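Local coordinates for proline dehydrogenase (Bradyrhizobium japonicum USDA 110, PDB 3HAZ), which probably oxidises proline to glutamate in two steps, using FAD in its proline dehydrogenase part and NAD in its aldehyde dehydrogenase part, at residues R934-V942 / V953-L961; Y620-F629 / A968-A978. All coordinates share one frame; numbering follows the deposited sequence.

Contact 1: residues R934-V942 / V953-L961; sequences RVQVGNIYV and VQPFGGNGL. With NAD (nicotinamide-adenine-dinucleotide), chain D.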
loop_
_atom_site.group_PDB
_atom_site.type_symbol
_atom_site.label_atom_id
_atom_site.label_comp_id
_atom_site.label_asym_id
_atom_site.label_seq_id
_atom_site.Cartn_x
_atom_site.Cartn_y
_atom_site.Cartn_z
ATOM N N ARG A 934 38.660 -5.199 16.510
ATOM C CA ARG A 934 39.983 -5.807 16.496
ATOM C C ARG A 934 39.980 -7.335 16.364
ATOM O O ARG A 934 40.796 -7.900 15.634
ATOM C CB ARG A 934 40.745 -5.397 17.756
ATOM C CG ARG A 934 42.045 -6.138 17.966
ATOM C CD ARG A 934 43.018 -5.886 16.826
ATOM N NE ARG A 934 44.343 -6.412 17.138
ATOM C CZ ARG A 934 45.303 -5.713 17.730
ATOM N NH1 ARG A 934 46.474 -6.280 17.981
ATOM N NH2 ARG A 934 45.091 -4.447 18.070
ATOM N N VAL A 935 39.069 -7.996 17.074
ATOM C CA VAL A 935 39.069 -9.456 17.146
ATOM C C VAL A 935 38.210 -10.115 16.062
ATOM O O VAL A 935 37.285 -9.502 15.522
ATOM C CB VAL A 935 38.618 -9.943 18.537
ATOM C CG1 VAL A 935 39.475 -9.307 19.618
ATOM C CG2 VAL A 935 37.149 -9.619 18.763
ATOM N N GLN A 936 38.520 -11.369 15.747
ATOM C CA GLN A 936 37.811 -12.094 14.694
ATOM C C GLN A 936 36.939 -13.227 15.243
ATOM O O GLN A 936 36.366 -14.014 14.488
ATOM C CB GLN A 936 38.809 -12.645 13.669
ATOM C CG GLN A 936 39.127 -11.685 12.534
ATOM C CD GLN A 936 39.929 -12.347 11.422
ATOM O OE1 GLN A 936 41.127 -12.592 11.568
ATOM N NE2 GLN A 936 39.271 -12.632 10.302
ATOM N N VAL A 937 36.856 -13.298 16.564
ATOM C CA VAL A 937 36.091 -14.319 17.274
ATOM C C VAL A 937 34.664 -14.472 16.745
ATOM O O VAL A 937 34.032 -13.489 16.377
ATOM C CB VAL A 937 36.043 -13.960 18.772
ATOM C CG1 VAL A 937 35.304 -15.019 19.556
ATOM C CG2 VAL A 937 37.467 -13.801 19.297
ATOM N N GLY A 938 34.154 -15.702 16.733
ATOM C CA GLY A 938 32.836 -15.975 16.172
ATOM C C GLY A 938 31.658 -15.417 16.963
ATOM O O GLY A 938 30.680 -14.939 16.387
ATOM N N ASN A 939 31.746 -15.482 18.289
ATOM C CA ASN A 939 30.652 -15.044 19.147
ATOM C C ASN A 939 31.172 -14.132 20.246
ATOM O O ASN A 939 31.989 -14.542 21.080
ATOM C CB ASN A 939 29.916 -16.248 19.751
ATOM C CG ASN A 939 29.043 -16.977 18.731
ATOM O OD1 ASN A 939 29.524 -17.808 17.962
ATOM N ND2 ASN A 939 27.750 -16.674 18.737
ATOM N N ILE A 940 30.718 -12.883 20.215
ATOM C CA ILE A 940 31.108 -11.883 21.205
ATOM C C ILE A 940 29.901 -11.576 22.089
ATOM O O ILE A 940 28.808 -11.280 21.598
ATOM C CB ILE A 940 31.652 -10.609 20.515
ATOM C CG1 ILE A 940 32.866 -10.973 19.647
ATOM C CG2 ILE A 940 32.011 -9.523 21.535
ATOM C CD1 ILE A 940 33.459 -9.806 18.894
ATOM N N TYR A 941 30.097 -11.701 23.394
ATOM C CA TYR A 941 29.039 -11.446 24.361
ATOM C C TYR A 941 29.425 -10.258 25.243
ATOM O O TYR A 941 30.486 -10.255 25.878
ATOM C CB TYR A 941 28.817 -12.676 25.237
ATOM C CG TYR A 941 28.227 -13.877 24.524
ATOM C CD1 TYR A 941 29.035 -14.931 24.103
ATOM C CD2 TYR A 941 26.856 -13.967 24.300
ATOM C CE1 TYR A 941 28.492 -16.043 23.472
ATOM C CE2 TYR A 941 26.304 -15.068 23.667
ATOM C CZ TYR A 941 27.121 -16.104 23.252
ATOM O OH TYR A 941 26.557 -17.197 22.617
ATOM N N VAL A 942 28.559 -9.257 25.282
ATOM C CA VAL A 942 28.851 -8.020 25.989
ATOM C C VAL A 942 27.970 -7.860 27.224
ATOM O O VAL A 942 26.743 -7.831 27.123
ATOM C CB VAL A 942 28.669 -6.804 25.058
ATOM C CG1 VAL A 942 28.997 -5.491 25.796
ATOM C CG2 VAL A 942 29.542 -6.969 23.822
ATOM N N VAL A 953 19.141 -17.135 17.241
ATOM C CA VAL A 953 19.353 -15.871 17.948
ATOM C C VAL A 953 20.843 -15.546 18.013
ATOM O O VAL A 953 21.269 -14.474 17.587
ATOM C CB VAL A 953 18.757 -15.926 19.363
ATOM C CG1 VAL A 953 19.024 -14.615 20.124
ATOM C CG2 VAL A 953 17.261 -16.226 19.284
ATOM N N GLN A 954 21.630 -16.474 18.550
ATOM C CA GLN A 954 23.083 -16.391 18.455
ATOM C C GLN A 954 23.616 -17.514 17.568
ATOM O O GLN A 954 23.983 -18.581 18.071
ATOM C CB GLN A 954 23.755 -16.459 19.836
ATOM C CG GLN A 954 23.449 -15.263 20.734
ATOM C CD GLN A 954 22.370 -15.556 21.752
ATOM O OE1 GLN A 954 22.167 -16.708 22.137
ATOM N NE2 GLN A 954 21.680 -14.508 22.213
ATOM N N PRO A 955 23.639 -17.291 16.243
ATOM C CA PRO A 955 24.306 -18.276 15.378
ATOM C C PRO A 955 25.682 -18.520 15.964
ATOM O O PRO A 955 26.408 -17.564 16.240
ATOM C CB PRO A 955 24.403 -17.553 14.035
ATOM C CG PRO A 955 23.199 -16.633 14.037
ATOM C CD PRO A 955 23.056 -16.175 15.475
ATOM N N PHE A 956 26.013 -19.781 16.195
ATOM C CA PHE A 956 27.165 -20.111 17.001
ATOM C C PHE A 956 28.253 -20.824 16.202
ATOM O O PHE A 956 27.969 -21.719 15.412
ATOM C CB PHE A 956 26.733 -20.962 18.197
ATOM C CG PHE A 956 27.864 -21.315 19.112
ATOM C CD1 PHE A 956 28.251 -20.446 20.121
ATOM C CD2 PHE A 956 28.556 -22.507 18.955
ATOM C CE1 PHE A 956 29.307 -20.758 20.962
ATOM C CE2 PHE A 956 29.611 -22.829 19.800
ATOM C CZ PHE A 956 29.983 -21.954 20.803
ATOM N N GLY A 957 29.502 -20.427 16.423
ATOM C CA GLY A 957 30.626 -21.048 15.748
ATOM C C GLY A 957 31.754 -20.066 15.508
ATOM O O GLY A 957 31.523 -18.878 15.273
ATOM N N GLY A 958 32.980 -20.566 15.548
ATOM C CA GLY A 958 34.137 -19.696 15.500
ATOM C C GLY A 958 34.995 -19.921 14.278
ATOM O O GLY A 958 34.622 -20.665 13.379
ATOM N N ASN A 959 36.152 -19.273 14.253
ATOM C CA ASN A 959 37.077 -19.403 13.138
ATOM C C ASN A 959 38.487 -19.651 13.641
ATOM O O ASN A 959 38.687 -19.973 14.817
ATOM C CB ASN A 959 37.017 -18.157 12.259
ATOM C CG ASN A 959 36.725 -16.905 13.056
ATOM O OD1 ASN A 959 35.657 -16.299 12.920
ATOM N ND2 ASN A 959 37.662 -16.522 13.918
ATOM N N GLY A 960 39.468 -19.509 12.758
ATOM C CA GLY A 960 40.821 -19.904 13.092
ATOM C C GLY A 960 40.795 -21.354 13.528
ATOM O O GLY A 960 40.116 -22.172 12.905
ATOM N N LEU A 961 41.505 -21.672 14.608
ATOM C CA LEU A 961 41.558 -23.036 15.129
ATOM C C LEU A 961 40.235 -23.487 15.754
ATOM O O LEU A 961 40.098 -24.641 16.160
ATOM C CB LEU A 961 42.692 -23.177 16.161
ATOM C CG LEU A 961 44.121 -22.856 15.717
ATOM C CD1 LEU A 961 45.130 -23.047 16.874
ATOM C CD2 LEU A 961 44.518 -23.702 14.521
HETATM P PA NAD D . 36.901 -35.471 20.083
HETATM O O1A NAD D . 37.891 -34.822 18.947
HETATM O O2A NAD D . 37.704 -36.138 21.121
HETATM O O5B NAD D . 35.921 -36.582 19.313
HETATM C C5B NAD D . 34.575 -36.229 19.023
HETATM C C4B NAD D . 33.960 -37.174 17.979
HETATM O O4B NAD D . 34.853 -37.542 16.860
HETATM C C3B NAD D . 33.523 -38.594 18.527
HETATM O O3B NAD D . 32.250 -39.090 18.243
HETATM C C2B NAD D . 34.766 -39.426 18.226
HETATM O O2B NAD D . 34.771 -40.809 18.500
HETATM C C1B NAD D . 35.070 -38.950 16.872
HETATM N N9A NAD D . 36.459 -39.250 16.494
HETATM C C8A NAD D . 37.524 -39.413 17.319
HETATM N N7A NAD D . 38.667 -39.682 16.510
HETATM C C5A NAD D . 38.256 -39.676 15.158
HETATM C C6A NAD D . 38.951 -39.880 13.971
HETATM N N6A NAD D . 40.378 -40.156 14.010
HETATM N N1A NAD D . 38.301 -39.816 12.781
HETATM C C2A NAD D . 36.942 -39.551 12.749
HETATM N N3A NAD D . 36.255 -39.351 13.916
HETATM C C4A NAD D . 36.916 -39.415 15.124
HETATM O O3 NAD D . 35.906 -34.293 20.744
HETATM P PN NAD D . 35.099 -34.600 22.176
HETATM O O1N NAD D . 36.188 -35.162 23.304
HETATM O O2N NAD D . 34.045 -35.591 21.950
HETATM O O5D NAD D . 34.405 -33.195 22.748
HETATM C C5D NAD D . 35.231 -32.160 23.263
HETATM C C4D NAD D . 35.701 -31.173 22.174
HETATM O O4D NAD D . 34.696 -30.800 21.134
HETATM C C3D NAD D . 36.373 -29.790 22.574
HETATM O O3D NAD D . 37.675 -29.500 22.124
HETATM C C2D NAD D . 35.226 -28.821 22.218
HETATM O O2D NAD D . 35.374 -27.422 22.364
HETATM C C1D NAD D . 34.739 -29.400 20.954
HETATM N N1N NAD D . 33.376 -28.907 20.716
HETATM C C2N NAD D . 33.188 -27.756 19.927
HETATM C C3N NAD D . 31.838 -27.250 19.702
HETATM C C7N NAD D . 31.633 -25.998 18.830
HETATM O O7N NAD D . 30.545 -25.713 18.476
HETATM N N7N NAD D . 32.778 -25.261 18.335
HETATM C C4N NAD D . 30.674 -27.943 20.308
HETATM C C5N NAD D . 30.862 -29.087 21.088
HETATM C C6N NAD D . 32.230 -29.605 21.317
#
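Asn939 sets CG anti to its carbonyl carbon (chi1 -73°), which aims its amide at 953-961. Phe956 sets CG anti to its backbone N (chi1 -178°), and its ring crosses the Asn939 side chain at about a right angle, with CD1 toward Asn939 OD1. The Asn939 amide grips the backbone of the loop twice. Gly957 N donates to Asn939 OD1 at 3.0 Å, with the donor tilted 17° from the carbonyl plane. Asn939 ND2 donates to Pro955 O, also at 3.0 Å, from above the plane of that carbonyl. Together the two bonds fix the rotation of the amide. With an alanine in its place, Gly957 N would probably lose its acceptor and Pro955 O one of its donors, and the loop beside the nicotinamide would be less firmly tied to the strand.

Gly938 CA makes a CA-H...O contact with Gly957 O at 3.3 Å. A side chain at Gly938 would clash there. Tyr941 OH packs on Gln954 CB at 4.0 Å, while the Gln954 amide bonds elsewhere, to Val950 N and to Asn643 of the second subunit. Lys967 binds the carbonyls of Gly938, Pro955 and Gly957 from the same chain.

Strand 939-942 is the last strand of its sheet within the chain, and a strand of the second subunit continues the sheet. Across the Phe956 ring from CD1, its CE2 lies 3.3 Å from the nicotinamide oxygen O7N of NAD, which meets the ring at its edge. A buried side-chain amide thus ties the loop that lines the NAD pocket to the strand at the subunit interface.

Contact 2: residues Y620-F629 / A968-A978; sequences YYAAQGRKLF and AGGPHYLARFA. With SO4 (sulfate ion), chain G.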
loop_
_atom_site.group_PDB
_atom_site.type_symbol
_atom_site.label_atom_id
_atom_site.label_comp_id
_atom_site.label_asym_id
_atom_site.label_seq_id
_atom_site.Cartn_x
_atom_site.Cartn_y
_atom_site.Cartn_z
ATOM N N TYR A 620 13.990 -24.565 13.570
ATOM C CA TYR A 620 14.736 -23.546 12.848
ATOM C C TYR A 620 15.258 -24.056 11.501
ATOM O O TYR A 620 15.105 -23.389 10.474
ATOM C CB TYR A 620 15.892 -23.013 13.698
ATOM C CG TYR A 620 16.723 -21.983 12.966
ATOM C CD1 TYR A 620 16.240 -20.696 12.749
ATOM C CD2 TYR A 620 17.976 -22.305 12.470
ATOM C CE1 TYR A 620 17.002 -19.750 12.067
ATOM C CE2 TYR A 620 18.739 -21.371 11.788
ATOM C CZ TYR A 620 18.246 -20.100 11.589
ATOM O OH TYR A 620 19.012 -19.187 10.905
ATOM N N TYR A 621 15.875 -25.233 11.495
ATOM C CA TYR A 621 16.306 -25.804 10.223
ATOM C C TYR A 621 15.109 -26.125 9.322
ATOM O O TYR A 621 15.192 -26.016 8.094
ATOM C CB TYR A 621 17.209 -27.029 10.425
ATOM C CG TYR A 621 18.538 -26.677 11.057
ATOM C CD1 TYR A 621 19.131 -25.440 10.820
ATOM C CD2 TYR A 621 19.203 -27.580 11.879
ATOM C CE1 TYR A 621 20.343 -25.103 11.401
ATOM C CE2 TYR A 621 20.418 -27.254 12.459
ATOM C CZ TYR A 621 20.981 -26.013 12.218
ATOM O OH TYR A 621 22.188 -25.680 12.792
ATOM N N ALA A 622 13.986 -26.505 9.923
ATOM C CA ALA A 622 12.795 -26.749 9.115
ATOM C C ALA A 622 12.384 -25.449 8.435
ATOM O O ALA A 622 12.071 -25.431 7.244
ATOM C CB ALA A 622 11.657 -27.308 9.958
ATOM N N ALA A 623 12.413 -24.355 9.194
ATOM C CA ALA A 623 11.984 -23.055 8.686
ATOM C C ALA A 623 12.934 -22.507 7.625
ATOM O O ALA A 623 12.494 -22.012 6.592
ATOM C CB ALA A 623 11.824 -22.052 9.840
ATOM N N GLN A 624 14.237 -22.569 7.893
ATOM C CA GLN A 624 15.234 -22.142 6.916
ATOM C C GLN A 624 15.203 -23.083 5.714
ATOM O O GLN A 624 15.414 -22.667 4.576
ATOM C CB GLN A 624 16.643 -22.121 7.525
ATOM C CG GLN A 624 16.838 -21.113 8.660
ATOM C CD GLN A 624 16.530 -19.683 8.244
ATOM O OE1 GLN A 624 15.634 -19.043 8.795
ATOM N NE2 GLN A 624 17.268 -19.177 7.266
ATOM N N GLY A 625 14.934 -24.357 5.977
ATOM C CA GLY A 625 14.832 -25.344 4.917
ATOM C C GLY A 625 13.785 -25.004 3.870
ATOM O O GLY A 625 14.033 -25.155 2.670
ATOM N N ARG A 626 12.611 -24.550 4.305
ATOM C CA ARG A 626 11.560 -24.193 3.350
ATOM C C ARG A 626 11.948 -22.966 2.544
ATOM O O ARG A 626 11.680 -22.890 1.356
ATOM C CB ARG A 626 10.220 -23.942 4.042
ATOM C CG ARG A 626 9.577 -25.170 4.653
ATOM C CD ARG A 626 8.148 -24.852 5.088
ATOM N NE ARG A 626 7.484 -26.015 5.664
ATOM C CZ ARG A 626 7.390 -26.248 6.967
ATOM N NH1 ARG A 626 6.770 -27.336 7.401
ATOM N NH2 ARG A 626 7.914 -25.393 7.830
ATOM N N LYS A 627 12.577 -22.001 3.195
ATOM C CA LYS A 627 12.995 -20.793 2.504
ATOM C C LYS A 627 14.023 -21.128 1.440
ATOM O O LYS A 627 13.964 -20.618 0.329
ATOM C CB LYS A 627 13.605 -19.789 3.484
ATOM C CG LYS A 627 12.603 -19.002 4.325
ATOM C CD LYS A 627 13.338 -18.027 5.249
ATOM C CE LYS A 627 12.388 -17.315 6.208
ATOM N NZ LYS A 627 13.115 -16.429 7.173
ATOM N N LEU A 628 14.980 -21.977 1.792
ATOM C CA LEU A 628 16.091 -22.274 0.898
ATOM C C LEU A 628 15.754 -23.318 -0.168
ATOM O O LEU A 628 16.119 -23.162 -1.330
ATOM C CB LEU A 628 17.315 -22.725 1.696
ATOM C CG LEU A 628 18.624 -22.822 0.910
ATOM C CD1 LEU A 628 18.806 -21.596 0.032
ATOM C CD2 LEU A 628 19.816 -22.987 1.849
ATOM N N PHE A 629 15.074 -24.389 0.229
ATOM C CA PHE A 629 14.874 -25.524 -0.668
ATOM C C PHE A 629 13.434 -25.635 -1.169
ATOM O O PHE A 629 13.106 -26.548 -1.921
ATOM C CB PHE A 629 15.297 -26.827 0.017
ATOM C CG PHE A 629 16.663 -26.763 0.652
ATOM C CD1 PHE A 629 16.813 -26.891 2.024
ATOM C CD2 PHE A 629 17.794 -26.559 -0.123
ATOM C CE1 PHE A 629 18.068 -26.820 2.614
ATOM C CE2 PHE A 629 19.051 -26.495 0.452
ATOM C CZ PHE A 629 19.189 -26.620 1.827
ATOM N N ALA A 968 26.443 -22.968 12.981
ATOM C CA ALA A 968 25.249 -23.721 13.348
ATOM C C ALA A 968 24.177 -22.781 13.902
ATOM O O ALA A 968 24.490 -21.807 14.592
ATOM C CB ALA A 968 25.602 -24.788 14.386
ATOM N N GLY A 969 22.919 -23.072 13.594
ATOM C CA GLY A 969 21.800 -22.292 14.097
ATOM C C GLY A 969 21.752 -20.881 13.539
ATOM O O GLY A 969 21.209 -19.973 14.173
ATOM N N GLY A 970 22.337 -20.697 12.358
ATOM C CA GLY A 970 22.306 -19.416 11.670
ATOM C C GLY A 970 21.882 -19.588 10.215
ATOM O O GLY A 970 21.731 -20.712 9.732
ATOM N N PRO A 971 21.699 -18.473 9.501
ATOM C CA PRO A 971 21.105 -18.497 8.160
ATOM C C PRO A 971 22.041 -18.972 7.049
ATOM O O PRO A 971 21.585 -19.103 5.916
ATOM C CB PRO A 971 20.712 -17.034 7.923
ATOM C CG PRO A 971 21.651 -16.244 8.772
ATOM C CD PRO A 971 21.986 -17.107 9.968
ATOM N N HIS A 972 23.308 -19.234 7.355
ATOM C CA HIS A 972 24.248 -19.660 6.317
ATOM C C HIS A 972 24.614 -21.136 6.416
ATOM O O HIS A 972 25.480 -21.613 5.689
ATOM C CB HIS A 972 25.523 -18.813 6.359
ATOM C CG HIS A 972 25.271 -17.350 6.190
ATOM N ND1 HIS A 972 25.044 -16.774 4.959
ATOM C CD2 HIS A 972 25.195 -16.347 7.096
ATOM C CE1 HIS A 972 24.842 -15.478 5.114
ATOM N NE2 HIS A 972 24.927 -15.194 6.401
ATOM N N TYR A 973 23.943 -21.855 7.309
ATOM C CA TYR A 973 24.310 -23.237 7.621
ATOM C C TYR A 973 23.862 -24.262 6.576
ATOM O O TYR A 973 24.670 -25.062 6.093
ATOM C CB TYR A 973 23.730 -23.616 8.981
ATOM C CG TYR A 973 24.353 -24.826 9.645
ATOM C CD1 TYR A 973 25.690 -24.822 10.036
ATOM C CD2 TYR A 973 23.589 -25.955 9.924
ATOM C CE1 TYR A 973 26.254 -25.921 10.670
ATOM C CE2 TYR A 973 24.141 -27.055 10.556
ATOM C CZ TYR A 973 25.472 -27.033 10.926
ATOM O OH TYR A 973 26.012 -28.126 11.554
ATOM N N LEU A 974 22.575 -24.247 6.242
ATOM C CA LEU A 974 21.991 -25.289 5.403
ATOM C C LEU A 974 22.599 -25.358 4.004
ATOM O O LEU A 974 22.800 -26.445 3.463
ATOM C CB LEU A 974 20.469 -25.130 5.316
ATOM C CG LEU A 974 19.710 -25.401 6.623
ATOM C CD1 LEU A 974 18.204 -25.411 6.406
ATOM C CD2 LEU A 974 20.164 -26.708 7.254
ATOM N N ALA A 975 22.883 -24.196 3.426
ATOM C CA ALA A 975 23.409 -24.113 2.069
ATOM C C ALA A 975 24.671 -24.948 1.901
ATOM O O ALA A 975 24.899 -25.530 0.843
ATOM C CB ALA A 975 23.681 -22.659 1.686
ATOM N N ARG A 976 25.497 -24.991 2.942
ATOM C CA ARG A 976 26.738 -25.762 2.897
ATOM C C ARG A 976 26.502 -27.264 2.700
ATOM O O ARG A 976 27.380 -27.971 2.198
ATOM C CB ARG A 976 27.557 -25.524 4.163
ATOM C CG ARG A 976 29.008 -25.929 4.038
ATOM C CD ARG A 976 29.779 -24.927 3.197
ATOM N NE ARG A 976 31.192 -25.279 3.148
ATOM C CZ ARG A 976 31.762 -25.932 2.140
ATOM N NH1 ARG A 976 31.042 -26.291 1.087
ATOM N NH2 ARG A 976 33.053 -26.217 2.181
ATOM N N PHE A 977 25.323 -27.749 3.097
ATOM C CA PHE A 977 25.001 -29.174 2.975
ATOM C C PHE A 977 24.446 -29.523 1.599
ATOM O O PHE A 977 24.152 -30.688 1.315
ATOM C CB PHE A 977 23.989 -29.604 4.040
ATOM C CG PHE A 977 24.519 -29.552 5.448
ATOM C CD1 PHE A 977 24.517 -28.361 6.163
ATOM C CD2 PHE A 977 24.998 -30.695 6.063
ATOM C CE1 PHE A 977 24.992 -28.311 7.471
ATOM C CE2 PHE A 977 25.475 -30.657 7.367
ATOM C CZ PHE A 977 25.471 -29.459 8.073
ATOM N N ALA A 978 24.283 -28.513 0.752
ATOM C CA ALA A 978 23.676 -28.725 -0.559
ATOM C C ALA A 978 24.598 -28.301 -1.692
ATOM O O ALA A 978 25.644 -27.699 -1.460
ATOM C CB ALA A 978 22.342 -27.990 -0.656
HETATM S S SO4 G . 4.915 -26.410 2.652
HETATM O O1 SO4 G . 4.433 -25.052 2.414
HETATM O O2 SO4 G . 4.775 -27.201 1.428
HETATM O O3 SO4 G . 6.322 -26.355 3.038
HETATM O O4 SO4 G . 4.136 -27.029 3.720
HETATM O O HOH W 1 19.067 -20.474 5.851
#
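Tyr621 lies against Tyr973 where helix 604-629 of the aldehyde dehydrogenase fold packs on the loop that leads into strand 978-986. Their rings are nearly parallel, 14° apart, but slid so far that they barely overlap. Instead, the hydroxyl of Tyr621 lies near the CD2-CE2 bond of Tyr973, with OH 3.2 Å from Tyr973 CD2. The same hydroxyl accepts a hydrogen bond from Gly969 N at 2.8 Å. That donor comes in at the edge of the Tyr621 ring, near its plane. Gly969 takes up a positive phi, a conformation glycine adopts easily.

Tyr620 has CG anti to the backbone N (chi1 178°), which sends the ring along the Gly969-Pro971 backbone. Gly970 C meets this ring at its edge, and Gln624 CG lies over one face, toward the rim.

Leu974 is the apolar centre of the contact. It presses both methyls onto the helix. CD1 lies against the helix backbone at Tyr621 O and Gly625 N, 3.5 Å from each, and CD2 rests obliquely by the Tyr621 ring. Phe629 crosses Leu974 obliquely, with CE1 4.0 Å from Leu974 CB, and its CE2 reaches Ala978 CB. Leu628 packs CD2 on Ala975. Met647 of strand 641-656 also touches Leu628, Phe629 and Ala975, and Ala672 of helix 664-675 touches Tyr973 and Leu974.

Away from the loop, Arg626 forms a salt bridge with Glu579. Arg626 NE makes a weak hydrogen bond to a sulfate ion, probably from the crystallisation liquor. The Gln624 side chain runs alongside Pro971. One water joins them, accepting from Gln624 NE2 at 2.6 Å and donating to Pro971 O at 2.9 Å.

How the contacts relate
Contact 1 is nested in sequence inside the loop that contact 2 closes. Both use the long segment between strands 939-942 and 978-986. Contact 1 is buried, and its grip is polar, made by a side-chain amide on backbone groups beside NAD. Contact 2 is only partly buried. It is mainly aromatic and aliphatic, with a water at one side and a charged arginine on the outer side of the helix. The two touch directly: Phe956 N lies 3.0 Å from Ala968 O, a probable hydrogen bond, and Pro955 packs on Gly970. Both reach the second subunit, contact 1 much more extensively, since its sheet runs on across the interface.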